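Local coordinates for protein CdnC (PDB 7MGV) that installs single and bicyclic omega-ester macrocycles in a multicore precursor peptide, acting as an ATP-grasp ligase that probably uses ATP to activate side-chain carboxylates, at residues Thr168-Ala174 against Leu216-Leu220; Tyr42-Cys48 against Ala338-Lys344; Ile100-Ile104 against Met117-Arg121; Glu150-Ile154 against Leu289-Tyr293. All blocks are in the same frame, centred on the assembly; numbering follows the deposited sequence.

Interaction 1. Residues Thr168-Ala174 against Leu216-Leu220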
loop_
_atom_site.group_PDB
_atom_site.type_symbol
_atom_site.label_atom_id
_atom_site.label_comp_id
_atom_site.label_asym_id
_atom_site.label_seq_id
_atom_site.Cartn_x
_atom_site.Cartn_y
_atom_site.Cartn_z
ATOM N N THR A 168 -19.373 7.920 4.640
ATOM C CA THR A 168 -19.413 9.170 5.388
ATOM C C THR A 168 -19.168 8.949 6.872
ATOM O O THR A 168 -19.334 7.847 7.404
ATOM C CB THR A 168 -20.750 9.893 5.182
ATOM O OG1 THR A 168 -20.659 11.219 5.714
ATOM C CG2 THR A 168 -21.883 9.147 5.879
ATOM N N ASN A 169 -18.747 10.037 7.523
ATOM C CA ASN A 169 -18.759 10.175 8.972
ATOM C C ASN A 169 -19.683 11.306 9.404
ATOM O O ASN A 169 -19.614 11.747 10.557
ATOM C CB ASN A 169 -17.343 10.422 9.503
ATOM C CG ASN A 169 -16.843 11.821 9.193
ATOM O OD1 ASN A 169 -16.973 12.303 8.071
ATOM N ND2 ASN A 169 -16.273 12.484 10.195
ATOM N N ASN A 170 -20.544 11.785 8.503
ATOM C CA ASN A 170 -21.431 12.907 8.764
ATOM C C ASN A 170 -22.813 12.374 9.109
ATOM O O ASN A 170 -23.494 11.837 8.222
ATOM C CB ASN A 170 -21.497 13.821 7.539
ATOM C CG ASN A 170 -22.204 15.140 7.816
ATOM O OD1 ASN A 170 -23.087 15.226 8.670
ATOM N ND2 ASN A 170 -21.816 16.176 7.082
ATOM N N PRO A 171 -23.269 12.494 10.360
ATOM C CA PRO A 171 -24.597 11.954 10.706
ATOM C C PRO A 171 -25.730 12.537 9.878
ATOM O O PRO A 171 -26.637 11.800 9.474
ATOM C CB PRO A 171 -24.739 12.308 12.195
ATOM C CG PRO A 171 -23.341 12.488 12.686
ATOM C CD PRO A 171 -22.570 13.053 11.529
ATOM N N GLU A 172 -25.700 13.843 9.605
ATOM C CA GLU A 172 -26.782 14.460 8.843
ATOM C C GLU A 172 -26.780 13.988 7.393
ATOM O O GLU A 172 -27.845 13.742 6.814
ATOM C CB GLU A 172 -26.670 15.982 8.914
ATOM C CG GLU A 172 -27.795 16.717 8.208
ATOM C CD GLU A 172 -27.448 18.160 7.909
ATOM O OE1 GLU A 172 -27.095 18.896 8.854
ATOM O OE2 GLU A 172 -27.529 18.558 6.728
ATOM N N GLU A 173 -25.596 13.855 6.792
ATOM C CA GLU A 173 -25.511 13.356 5.422
ATOM C C GLU A 173 -26.050 11.935 5.328
ATOM O O GLU A 173 -26.824 11.607 4.419
ATOM C CB GLU A 173 -24.062 13.417 4.937
ATOM C CG GLU A 173 -23.903 13.347 3.430
ATOM C CD GLU A 173 -24.194 14.671 2.757
ATOM O OE1 GLU A 173 -23.660 15.702 3.215
ATOM O OE2 GLU A 173 -24.957 14.682 1.768
ATOM N N ALA A 174 -25.647 11.076 6.268
ATOM C CA ALA A 174 -26.139 9.704 6.278
ATOM C C ALA A 174 -27.647 9.661 6.479
ATOM O O ALA A 174 -28.342 8.878 5.824
ATOM C CB ALA A 174 -25.431 8.897 7.363
ATOM N N LEU A 216 -27.212 7.173 14.929
ATOM C CA LEU A 216 -26.527 7.754 13.780
ATOM C C LEU A 216 -25.535 8.833 14.192
ATOM O O LEU A 216 -24.575 9.100 13.459
ATOM C CB LEU A 216 -27.546 8.323 12.794
ATOM C CG LEU A 216 -27.174 8.227 11.314
ATOM C CD1 LEU A 216 -26.565 6.870 10.993
ATOM C CD2 LEU A 216 -28.389 8.487 10.445
ATOM N N ASP A 217 -25.743 9.461 15.350
ATOM C CA ASP A 217 -24.843 10.520 15.792
ATOM C C ASP A 217 -23.450 10.002 16.125
ATOM O O ASP A 217 -22.489 10.777 16.085
ATOM C CB ASP A 217 -25.436 11.244 17.002
ATOM C CG ASP A 217 -26.655 12.075 16.645
ATOM O OD1 ASP A 217 -26.668 12.672 15.547
ATOM O OD2 ASP A 217 -27.598 12.134 17.461
ATOM N N THR A 218 -23.317 8.713 16.447
ATOM C CA THR A 218 -22.009 8.140 16.740
ATOM C C THR A 218 -21.134 8.008 15.501
ATOM O O THR A 218 -19.940 7.719 15.637
ATOM C CB THR A 218 -22.168 6.771 17.402
ATOM O OG1 THR A 218 -22.678 5.833 16.447
ATOM C CG2 THR A 218 -23.125 6.859 18.583
ATOM N N LEU A 219 -21.697 8.214 14.307
ATOM C CA LEU A 219 -20.919 8.186 13.071
ATOM C C LEU A 219 -19.753 9.165 13.095
ATOM O O LEU A 219 -18.823 9.032 12.291
ATOM C CB LEU A 219 -21.836 8.502 11.888
ATOM C CG LEU A 219 -21.610 7.797 10.551
ATOM C CD1 LEU A 219 -21.317 6.327 10.745
ATOM C CD2 LEU A 219 -22.833 7.984 9.675
ATOM N N LEU A 220 -19.787 10.148 13.999
ATOM C CA LEU A 220 -18.722 11.140 14.090
ATOM C C LEU A 220 -17.367 10.504 14.390
ATOM O O LEU A 220 -16.332 11.017 13.947
ATOM C CB LEU A 220 -19.084 12.170 15.161
ATOM C CG LEU A 220 -18.003 13.076 15.748
ATOM C CD1 LEU A 220 -17.821 14.318 14.891
ATOM C CD2 LEU A 220 -18.358 13.450 17.177
#
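The first turn of helix 171-181 receives the 3-10 turn 217-220, with Pro171 and Ala174 packed against Leu216 and Leu219. Leu219 is the main wedge. Its CD2 methyl lies 3.6 Å from Ala174 CB, and it also reaches Thr168 CG2 at 4.1 Å, the threonine and leucine side chains crossing at about a right angle. The rotation of Thr168 serves two ends: with OG1 opposite the backbone nitrogen (chi1 -169°), CG2 is left for Leu219 while OG1 accepts from Asn170 N at 2.8 Å, closing an ST turn. Leu216 adds a more distant contact, its CD2 standing 4.3 Å from Ala174 CB.

This is the corner where strand 165-168, the outermost strand of its sheet within this chain, where the sheet continues antiparallel into the second subunit, gives way to a helix. Asn170 is the N-cap, and its OD1 takes weak bonds from Glu172 N and Glu173 N. Leu216 and Leu219 also touch Phe226 on neighbouring strand 224-228, so the turn fills the angle between helix and sheet.

Pro171 lays its ring beside the turn's backbone, CB sitting 3.5 Å from Leu216 O and CG 4.3 Å from Leu219 CB. Beside it, Asn169 CB approaches Leu219 O at 3.4 Å, although no hydrogen bond joins the two segments. The amide of Asn169 is occupied across the dimer interface, OD1 with Leu64 N and ND2 with Asn62 O of the second subunit. Leu216 and Leu219 each pack on an aromatic side chain of the bound peptide.

Interaction 2. Residues Tyr42-Cys48 against Ala338-Lys344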
loop_
_atom_site.group_PDB
_atom_site.type_symbol
_atom_site.label_atom_id
_atom_site.label_comp_id
_atom_site.label_asym_id
_atom_site.label_seq_id
_atom_site.Cartn_x
_atom_site.Cartn_y
_atom_site.Cartn_z
ATOM N N TYR A 42 -0.822 -28.768 -11.797
ATOM C CA TYR A 42 -0.953 -28.350 -13.187
ATOM C C TYR A 42 0.287 -27.605 -13.670
ATOM O O TYR A 42 0.618 -27.667 -14.861
ATOM C CB TYR A 42 -2.208 -27.497 -13.360
ATOM C CG TYR A 42 -3.481 -28.309 -13.421
ATOM C CD1 TYR A 42 -3.530 -29.505 -14.126
ATOM C CD2 TYR A 42 -4.631 -27.884 -12.772
ATOM C CE1 TYR A 42 -4.691 -30.252 -14.186
ATOM C CE2 TYR A 42 -5.798 -28.625 -12.825
ATOM C CZ TYR A 42 -5.820 -29.807 -13.534
ATOM O OH TYR A 42 -6.978 -30.548 -13.589
ATOM N N ILE A 43 0.997 -26.919 -12.770
ATOM C CA ILE A 43 2.266 -26.305 -13.151
ATOM C C ILE A 43 3.319 -27.377 -13.404
ATOM O O ILE A 43 4.119 -27.272 -14.342
ATOM C CB ILE A 43 2.726 -25.302 -12.075
ATOM C CG1 ILE A 43 1.822 -24.068 -12.066
ATOM C CG2 ILE A 43 4.168 -24.881 -12.317
ATOM C CD1 ILE A 43 2.099 -23.116 -10.920
ATOM N N ASP A 44 3.335 -28.424 -12.574
ATOM C CA ASP A 44 4.257 -29.537 -12.779
ATOM C C ASP A 44 4.031 -30.185 -14.137
ATOM O O ASP A 44 4.986 -30.465 -14.874
ATOM C CB ASP A 44 4.096 -30.568 -11.660
ATOM C CG ASP A 44 4.716 -30.114 -10.354
ATOM O OD1 ASP A 44 5.315 -29.020 -10.325
ATOM O OD2 ASP A 44 4.605 -30.856 -9.354
ATOM N N LYS A 45 2.765 -30.424 -14.483
ATOM C CA LYS A 45 2.462 -30.970 -15.801
ATOM C C LYS A 45 2.865 -29.984 -16.901
ATOM O O LYS A 45 3.403 -30.384 -17.941
ATOM C CB LYS A 45 0.975 -31.329 -15.879
ATOM C CG LYS A 45 0.656 -32.624 -16.644
ATOM C CD LYS A 45 1.317 -32.612 -18.019
ATOM C CE LYS A 45 0.651 -33.510 -19.036
ATOM N NZ LYS A 45 1.443 -33.496 -20.296
ATOM N N ASN A 46 2.649 -28.683 -16.676
ATOM C CA ASN A 46 3.046 -27.682 -17.661
ATOM C C ASN A 46 4.551 -27.649 -17.895
ATOM O O ASN A 46 4.994 -27.037 -18.872
ATOM C CB ASN A 46 2.553 -26.299 -17.231
ATOM C CG ASN A 46 1.088 -26.078 -17.562
ATOM O OD1 ASN A 46 0.399 -26.991 -18.016
ATOM N ND2 ASN A 46 0.607 -24.857 -17.347
ATOM N N GLY A 47 5.339 -28.294 -17.039
ATOM C CA GLY A 47 6.771 -28.368 -17.235
ATOM C C GLY A 47 7.572 -27.306 -16.523
ATOM O O GLY A 47 8.697 -27.016 -16.946
ATOM N N CYS A 48 7.035 -26.713 -15.462
ATOM C CA CYS A 48 7.727 -25.680 -14.710
ATOM C C CYS A 48 7.914 -26.122 -13.265
ATOM O O CYS A 48 7.237 -27.031 -12.775
ATOM C CB CYS A 48 6.967 -24.349 -14.764
ATOM S SG CYS A 48 6.729 -23.692 -16.434
ATOM N N ALA A 338 -2.513 -21.932 -13.406
ATOM C CA ALA A 338 -1.256 -22.582 -13.762
ATOM C C ALA A 338 -0.800 -22.179 -15.160
ATOM O O ALA A 338 0.372 -21.847 -15.372
ATOM C CB ALA A 338 -1.406 -24.098 -13.661
ATOM N N ASP A 339 -1.719 -22.204 -16.130
ATOM C CA ASP A 339 -1.374 -21.788 -17.485
ATOM C C ASP A 339 -0.928 -20.333 -17.516
ATOM O O ASP A 339 -0.023 -19.967 -18.276
ATOM C CB ASP A 339 -2.565 -22.001 -18.419
ATOM C CG ASP A 339 -2.854 -23.467 -18.672
ATOM O OD1 ASP A 339 -2.055 -24.319 -18.230
ATOM O OD2 ASP A 339 -3.881 -23.767 -19.314
ATOM N N LEU A 340 -1.551 -19.485 -16.695
ATOM C CA LEU A 340 -1.160 -18.081 -16.651
ATOM C C LEU A 340 0.231 -17.913 -16.055
ATOM O O LEU A 340 1.027 -17.101 -16.541
ATOM C CB LEU A 340 -2.187 -17.277 -15.854
ATOM C CG LEU A 340 -2.004 -15.759 -15.833
ATOM C CD1 LEU A 340 -2.530 -15.127 -17.114
ATOM C CD2 LEU A 340 -2.687 -15.155 -14.616
ATOM N N LEU A 341 0.546 -18.672 -15.003
ATOM C CA LEU A 341 1.833 -18.507 -14.334
ATOM C C LEU A 341 2.982 -19.070 -15.164
ATOM O O LEU A 341 4.125 -18.623 -15.015
ATOM C CB LEU A 341 1.796 -19.166 -12.956
ATOM C CG LEU A 341 0.830 -18.565 -11.933
ATOM C CD1 LEU A 341 0.996 -19.232 -10.575
ATOM C CD2 LEU A 341 1.015 -17.058 -11.827
ATOM N N CYS A 342 2.705 -20.037 -16.038
ATOM C CA CYS A 342 3.707 -20.625 -16.916
ATOM C C CYS A 342 3.764 -19.952 -18.282
ATOM O O CYS A 342 4.393 -20.491 -19.197
ATOM C CB CYS A 342 3.437 -22.119 -17.101
ATOM S SG CYS A 342 3.263 -23.065 -15.570
ATOM N N ASP A 343 3.099 -18.804 -18.443
ATOM C CA ASP A 343 3.092 -18.048 -19.698
ATOM C C ASP A 343 2.488 -18.863 -20.841
ATOM O O ASP A 343 2.941 -18.796 -21.985
ATOM C CB ASP A 343 4.496 -17.556 -20.058
ATOM C CG ASP A 343 4.473 -16.333 -20.959
ATOM O OD1 ASP A 343 3.394 -15.719 -21.100
ATOM O OD2 ASP A 343 5.532 -15.984 -21.525
ATOM N N LYS A 344 1.456 -19.642 -20.527
ATOM C CA LYS A 344 0.711 -20.400 -21.523
ATOM C C LYS A 344 -0.713 -19.874 -21.673
ATOM O O LYS A 344 -1.626 -20.622 -22.030
ATOM C CB LYS A 344 0.703 -21.886 -21.171
ATOM C CG LYS A 344 2.055 -22.562 -21.341
ATOM C CD LYS A 344 2.017 -24.015 -20.895
ATOM C CE LYS A 344 1.009 -24.815 -21.702
ATOM N NZ LYS A 344 0.734 -26.140 -21.079
#
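Asn46 supplies the polar part of this contact, its ND2 donating to Asp339 OD1 over 2.9 Å in a nearly straight bond (171°). Asp339 offers the anti lone pair, and amide and carboxylate are close to coplanar, 20° apart. The same oxygen forms a salt bridge with Lys335. Two weak bonds complete the set: Lys344 NZ to Asn46 OD1 at 3.2 Å, and Asn46 ND2 to Cys342 SG at 3.7 Å. With an alanine here, Asp339 and Lys344 would probably each lose a partner and the lysine end would be likely to swing more freely.

Both helices stop at this place in Schellman motifs, helix 35-46 at Gly47 and helix 332-341 at Asp343. They lie side by side on the parallel sheet of the pre-ATP-grasp domain, so a helix from the far end of the chain joins that domain; Ile43, Leu341 and Cys342 all touch Ile24 of its strand 22-28.

The apolar contacts lie closer to that sheet. Ala338 CB is met by Tyr42 CB at 3.5 Å and by Ile43 CG1 at 3.6 Å. Ile43 has CG1 opposite its carbonyl carbon (chi1 -70°), which aims that branch at Ala338 and carries CD1 on to Leu341 CD1, while CG2 rests 3.8 Å from Cys342 SG. Cys48 SG and Cys342 SG are 3.6 Å apart, in contact but not a disulfide.

Interaction 3. Residues Ile100-Ile104 against Met117-Arg121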
loop_
_atom_site.group_PDB
_atom_site.type_symbol
_atom_site.label_atom_id
_atom_site.label_comp_id
_atom_site.label_asym_id
_atom_site.label_seq_id
_atom_site.Cartn_x
_atom_site.Cartn_y
_atom_site.Cartn_z
ATOM N N ILE A 100 2.609 -12.747 8.903
ATOM C CA ILE A 100 4.042 -12.921 8.741
ATOM C C ILE A 100 4.691 -12.818 10.114
ATOM O O ILE A 100 4.097 -12.323 11.078
ATOM C CB ILE A 100 4.644 -11.889 7.770
ATOM C CG1 ILE A 100 4.427 -10.481 8.310
ATOM C CG2 ILE A 100 4.005 -12.008 6.398
ATOM C CD1 ILE A 100 5.434 -9.501 7.812
ATOM N N GLY A 101 5.930 -13.294 10.199
ATOM C CA GLY A 101 6.664 -13.221 11.451
ATOM C C GLY A 101 6.077 -14.046 12.575
ATOM O O GLY A 101 6.025 -13.578 13.720
ATOM N N HIS A 102 5.625 -15.263 12.279
ATOM C CA HIS A 102 5.096 -16.130 13.320
ATOM C C HIS A 102 6.214 -16.560 14.260
ATOM O O HIS A 102 7.270 -17.024 13.817
ATOM C CB HIS A 102 4.415 -17.352 12.708
ATOM C CG HIS A 102 3.719 -18.219 13.711
ATOM N ND1 HIS A 102 4.326 -19.306 14.303
ATOM C CD2 HIS A 102 2.471 -18.156 14.231
ATOM C CE1 HIS A 102 3.479 -19.876 15.142
ATOM N NE2 HIS A 102 2.347 -19.196 15.118
ATOM N N GLY A 103 5.984 -16.397 15.562
ATOM C CA GLY A 103 6.952 -16.756 16.571
ATOM C C GLY A 103 7.855 -15.627 17.022
ATOM O O GLY A 103 8.523 -15.765 18.053
ATOM N N ILE A 104 7.895 -14.514 16.284
ATOM C CA ILE A 104 8.768 -13.402 16.650
ATOM C C ILE A 104 8.336 -12.783 17.972
ATOM O O ILE A 104 9.171 -12.285 18.738
ATOM C CB ILE A 104 8.795 -12.359 15.512
ATOM C CG1 ILE A 104 9.387 -12.976 14.244
ATOM C CG2 ILE A 104 9.591 -11.126 15.913
ATOM C CD1 ILE A 104 10.879 -13.205 14.321
ATOM N N MET A 117 8.725 -6.111 13.631
ATOM C CA MET A 117 7.719 -6.561 12.676
ATOM C C MET A 117 7.582 -5.578 11.521
ATOM O O MET A 117 7.385 -5.989 10.372
ATOM C CB MET A 117 6.378 -6.767 13.379
ATOM C CG MET A 117 6.378 -7.919 14.371
ATOM S SD MET A 117 6.668 -9.526 13.599
ATOM C CE MET A 117 4.995 -10.108 13.342
ATOM N N GLY A 118 7.699 -4.278 11.802
ATOM C CA GLY A 118 7.697 -3.303 10.724
ATOM C C GLY A 118 8.830 -3.528 9.743
ATOM O O GLY A 118 8.625 -3.533 8.526
ATOM N N GLU A 119 10.042 -3.736 10.262
ATOM C CA GLU A 119 11.187 -3.966 9.386
ATOM C C GLU A 119 11.043 -5.274 8.613
ATOM O O GLU A 119 11.378 -5.337 7.425
ATOM C CB GLU A 119 12.485 -3.963 10.193
ATOM C CG GLU A 119 13.730 -4.215 9.355
ATOM C CD GLU A 119 14.166 -2.993 8.564
ATOM O OE1 GLU A 119 13.607 -1.898 8.792
ATOM O OE2 GLU A 119 15.072 -3.128 7.714
ATOM N N ILE A 120 10.547 -6.325 9.269
ATOM C CA ILE A 120 10.346 -7.608 8.598
ATOM C C ILE A 120 9.364 -7.453 7.444
ATOM O O ILE A 120 9.635 -7.867 6.305
ATOM C CB ILE A 120 9.864 -8.663 9.611
ATOM C CG1 ILE A 120 11.003 -9.084 10.540
ATOM C CG2 ILE A 120 9.271 -9.867 8.899
ATOM C CD1 ILE A 120 10.535 -9.760 11.814
ATOM N N ARG A 121 8.203 -6.852 7.724
ATOM C CA ARG A 121 7.191 -6.661 6.695
ATOM C C ARG A 121 7.716 -5.803 5.557
ATOM O O ARG A 121 7.466 -6.099 4.385
ATOM C CB ARG A 121 5.936 -6.032 7.297
ATOM C CG ARG A 121 4.760 -5.975 6.335
ATOM C CD ARG A 121 3.531 -5.361 6.987
ATOM N NE ARG A 121 3.525 -3.906 6.884
ATOM C CZ ARG A 121 2.747 -3.110 7.610
ATOM N NH1 ARG A 121 1.907 -3.631 8.496
ATOM N NH2 ARG A 121 2.805 -1.796 7.452
#
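Met117 folds in between the helix and the turn formed by Gly101-Ile104 and brings its terminal CE within 3.3 Å of Ile100 O and 3.6 Å of Gly101 O. Two successive bends put it there: chi2 of -63° folds the chain back, and chi3 of -95° swings the methyl against the two carbonyl oxygens. The sulfur meanwhile runs alongside Ile104, SD lying 4.0 Å from Ile104 CB, with the two side chains sliding past each other in opposite directions. An alanine in place of Met117 would probably open a gap beside the Gly101 backbone and leave Ile104 without its sulfur neighbour.

The turn is a type II beta turn, closed by a weak bond from Ile104 N to Gly101 O, and it sits in the connection from strand 91-94 to the long helix 110-130 of the pre-ATP-grasp domain. Gly101 belongs to the packing as well: a side chain on it would run into Met117 SD.

Ile100 reaches the helix through CG1. This branch occupies the crowded position between backbone N and carbonyl carbon (chi1 61°), which throws CD1 forward to 3.5 Å from Arg121 CB, across the aliphatic root of the arginine at about a right angle; the guanidinium leads away from the turn. That same methyl also comes within 4.0 Å of Ile120 CG2. The other branch of Ile120 meets Ile104 tip to tip, CD1 being 4.2 Å from Ile104 CG1. Tyr221 of the second subunit packs on both Ile104 and Ile120, so this small apolar cluster continues into the dimer interface.

Interaction 4. Residues Glu150-Ile154 against Leu289-Tyr293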
loop_
_atom_site.group_PDB
_atom_site.type_symbol
_atom_site.label_atom_id
_atom_site.label_comp_id
_atom_site.label_asym_id
_atom_site.label_seq_id
_atom_site.Cartn_x
_atom_site.Cartn_y
_atom_site.Cartn_z
ATOM N N GLU A 150 -12.496 3.750 -5.038
ATOM C CA GLU A 150 -11.981 3.730 -6.402
ATOM C C GLU A 150 -12.585 2.582 -7.201
ATOM O O GLU A 150 -12.831 2.726 -8.402
ATOM C CB GLU A 150 -10.455 3.634 -6.411
ATOM C CG GLU A 150 -9.867 3.928 -7.785
ATOM C CD GLU A 150 -8.435 3.465 -7.946
ATOM O OE1 GLU A 150 -8.014 2.540 -7.218
ATOM O OE2 GLU A 150 -7.732 4.017 -8.817
ATOM N N GLN A 151 -12.825 1.435 -6.558
ATOM C CA GLN A 151 -13.511 0.342 -7.240
ATOM C C GLN A 151 -14.865 0.797 -7.765
ATOM O O GLN A 151 -15.195 0.585 -8.938
ATOM C CB GLN A 151 -13.690 -0.851 -6.300
ATOM C CG GLN A 151 -12.416 -1.561 -5.907
ATOM C CD GLN A 151 -12.669 -2.663 -4.899
ATOM O OE1 GLN A 151 -13.768 -3.215 -4.828
ATOM N NE2 GLN A 151 -11.652 -2.988 -4.109
ATOM N N LEU A 152 -15.663 1.436 -6.905
ATOM C CA LEU A 152 -16.990 1.876 -7.321
ATOM C C LEU A 152 -16.908 2.940 -8.410
ATOM O O LEU A 152 -17.660 2.891 -9.391
ATOM C CB LEU A 152 -17.775 2.388 -6.114
ATOM C CG LEU A 152 -18.153 1.306 -5.099
ATOM C CD1 LEU A 152 -18.855 1.902 -3.887
ATOM C CD2 LEU A 152 -19.020 0.241 -5.755
ATOM N N LYS A 153 -15.990 3.901 -8.268
ATOM C CA LYS A 153 -15.863 4.956 -9.271
ATOM C C LYS A 153 -15.447 4.388 -10.626
ATOM O O LYS A 153 -16.015 4.748 -11.666
ATOM C CB LYS A 153 -14.865 6.013 -8.794
ATOM C CG LYS A 153 -15.410 6.909 -7.692
ATOM C CD LYS A 153 -14.358 7.872 -7.167
ATOM C CE LYS A 153 -14.960 8.841 -6.159
ATOM N NZ LYS A 153 -13.934 9.729 -5.546
ATOM N N ILE A 154 -14.462 3.488 -10.633
ATOM C CA ILE A 154 -13.998 2.895 -11.882
ATOM C C ILE A 154 -15.096 2.049 -12.514
ATOM O O ILE A 154 -15.320 2.111 -13.729
ATOM C CB ILE A 154 -12.717 2.077 -11.637
ATOM C CG1 ILE A 154 -11.525 3.011 -11.406
ATOM C CG2 ILE A 154 -12.438 1.143 -12.804
ATOM C CD1 ILE A 154 -10.198 2.292 -11.296
ATOM N N LEU A 289 -12.687 -4.033 -16.607
ATOM C CA LEU A 289 -12.290 -3.654 -15.255
ATOM C C LEU A 289 -10.900 -4.187 -14.935
ATOM O O LEU A 289 -10.032 -3.454 -14.435
ATOM C CB LEU A 289 -13.317 -4.172 -14.248
ATOM C CG LEU A 289 -13.026 -3.975 -12.759
ATOM C CD1 LEU A 289 -13.075 -2.501 -12.386
ATOM C CD2 LEU A 289 -14.006 -4.776 -11.917
ATOM N N LEU A 290 -10.667 -5.467 -15.237
ATOM C CA LEU A 290 -9.330 -6.018 -15.028
ATOM C C LEU A 290 -8.294 -5.330 -15.912
ATOM O O LEU A 290 -7.127 -5.212 -15.523
ATOM C CB LEU A 290 -9.327 -7.527 -15.269
ATOM C CG LEU A 290 -9.735 -8.343 -14.041
ATOM C CD1 LEU A 290 -11.213 -8.709 -14.100
ATOM C CD2 LEU A 290 -8.869 -9.582 -13.891
ATOM N N ASP A 291 -8.700 -4.869 -17.099
ATOM C CA ASP A 291 -7.785 -4.130 -17.963
ATOM C C ASP A 291 -7.420 -2.782 -17.355
ATOM O O ASP A 291 -6.255 -2.370 -17.392
ATOM C CB ASP A 291 -8.410 -3.933 -19.344
ATOM C CG ASP A 291 -8.412 -5.202 -20.173
ATOM O OD1 ASP A 291 -7.730 -6.173 -19.782
ATOM O OD2 ASP A 291 -9.100 -5.228 -21.216
ATOM N N VAL A 292 -8.411 -2.076 -16.805
ATOM C CA VAL A 292 -8.157 -0.779 -16.185
ATOM C C VAL A 292 -7.218 -0.936 -14.999
ATOM O O VAL A 292 -6.289 -0.139 -14.813
ATOM C CB VAL A 292 -9.483 -0.111 -15.773
ATOM C CG1 VAL A 292 -9.219 1.083 -14.868
ATOM C CG2 VAL A 292 -10.272 0.314 -17.003
ATOM N N TYR A 293 -7.435 -1.969 -14.181
ATOM C CA TYR A 293 -6.535 -2.194 -13.056
ATOM C C TYR A 293 -5.194 -2.783 -13.479
ATOM O O TYR A 293 -4.222 -2.673 -12.724
ATOM C CB TYR A 293 -7.196 -3.109 -12.024
ATOM C CG TYR A 293 -8.065 -2.368 -11.037
ATOM C CD1 TYR A 293 -7.503 -1.529 -10.083
ATOM C CD2 TYR A 293 -9.447 -2.499 -11.062
ATOM C CE1 TYR A 293 -8.292 -0.847 -9.179
ATOM C CE2 TYR A 293 -10.245 -1.821 -10.162
ATOM C CZ TYR A 293 -9.663 -0.996 -9.223
ATOM O OH TYR A 293 -10.452 -0.319 -8.325
HETATM O O HOH W 1 -9.315 0.441 -6.175
#
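Glu150 OE1 accepts from a water at 2.7 Å, and that water also contacts Tyr293 OH at 2.5 Å, a short distance to be read with some caution. If that short contact is real, the water links helices 148-158 and 280-293; no direct hydrogen bond spans the segments. OE1 lies at the edge of the tyrosine ring, near its plane, with the carboxylate itself turned 86° to the ring. Arg144 holds the other oxygen, OE2, in a salt bridge.

The hydroxyl of Tyr293 ends against the backbone of the opposing helix, with OH 3.3 Å from Gln151 CA and 3.4 Å from Gln151 CG. The amide of Gln151 leads elsewhere: NE2 donates to Leu145 O and OE1 accepts from Ile315 N, fixing that side chain between helix 139-145 and strand 310-316.

Ile154 carries the apolar half. With CG1 opposite its carbonyl carbon (chi1 -74°), it sends CD1 over one face of the tyrosine ring, 3.9 Å from Tyr293 CZ. Its CG2 branch touches Leu289 CD1 at 3.7 Å and Val292 CG1 at 3.8 Å.

The short helical segments stand 11.5 Å apart at their axes, and their directions differ by 122°. Across this wide separation Tyr293 spans most of the distance. The tyrosine is thus placed mainly by Ile154 against its ring and by the Gln151 backbone against its hydroxyl, to which the water probably adds a polar link from Glu150, its short distance being doubtful.

How the interactions relate
None of the four contacts touches another. Interaction 2 closes the widest loop, joining an early helix to the last one on the parallel sheet, with the other three nested inside. Interaction 3 comes first, within the pre-ATP-grasp domain; interaction 4 follows, enclosing interaction 1, which lies beside the antiparallel sheet containing strands 165-168 and 224-228. Interactions 1 and 2 are furthest apart, about 51 Å between centres; interactions 2 and 4 approach to about 8 Å between nearest atoms. The side chain of Gln151 in interaction 4 is about 11 Å from the bound ADP. Interactions 1, 3 and 4 touch the second subunit, so the dimer interface is in reach of both the pre-ATP-grasp domain and the later chain.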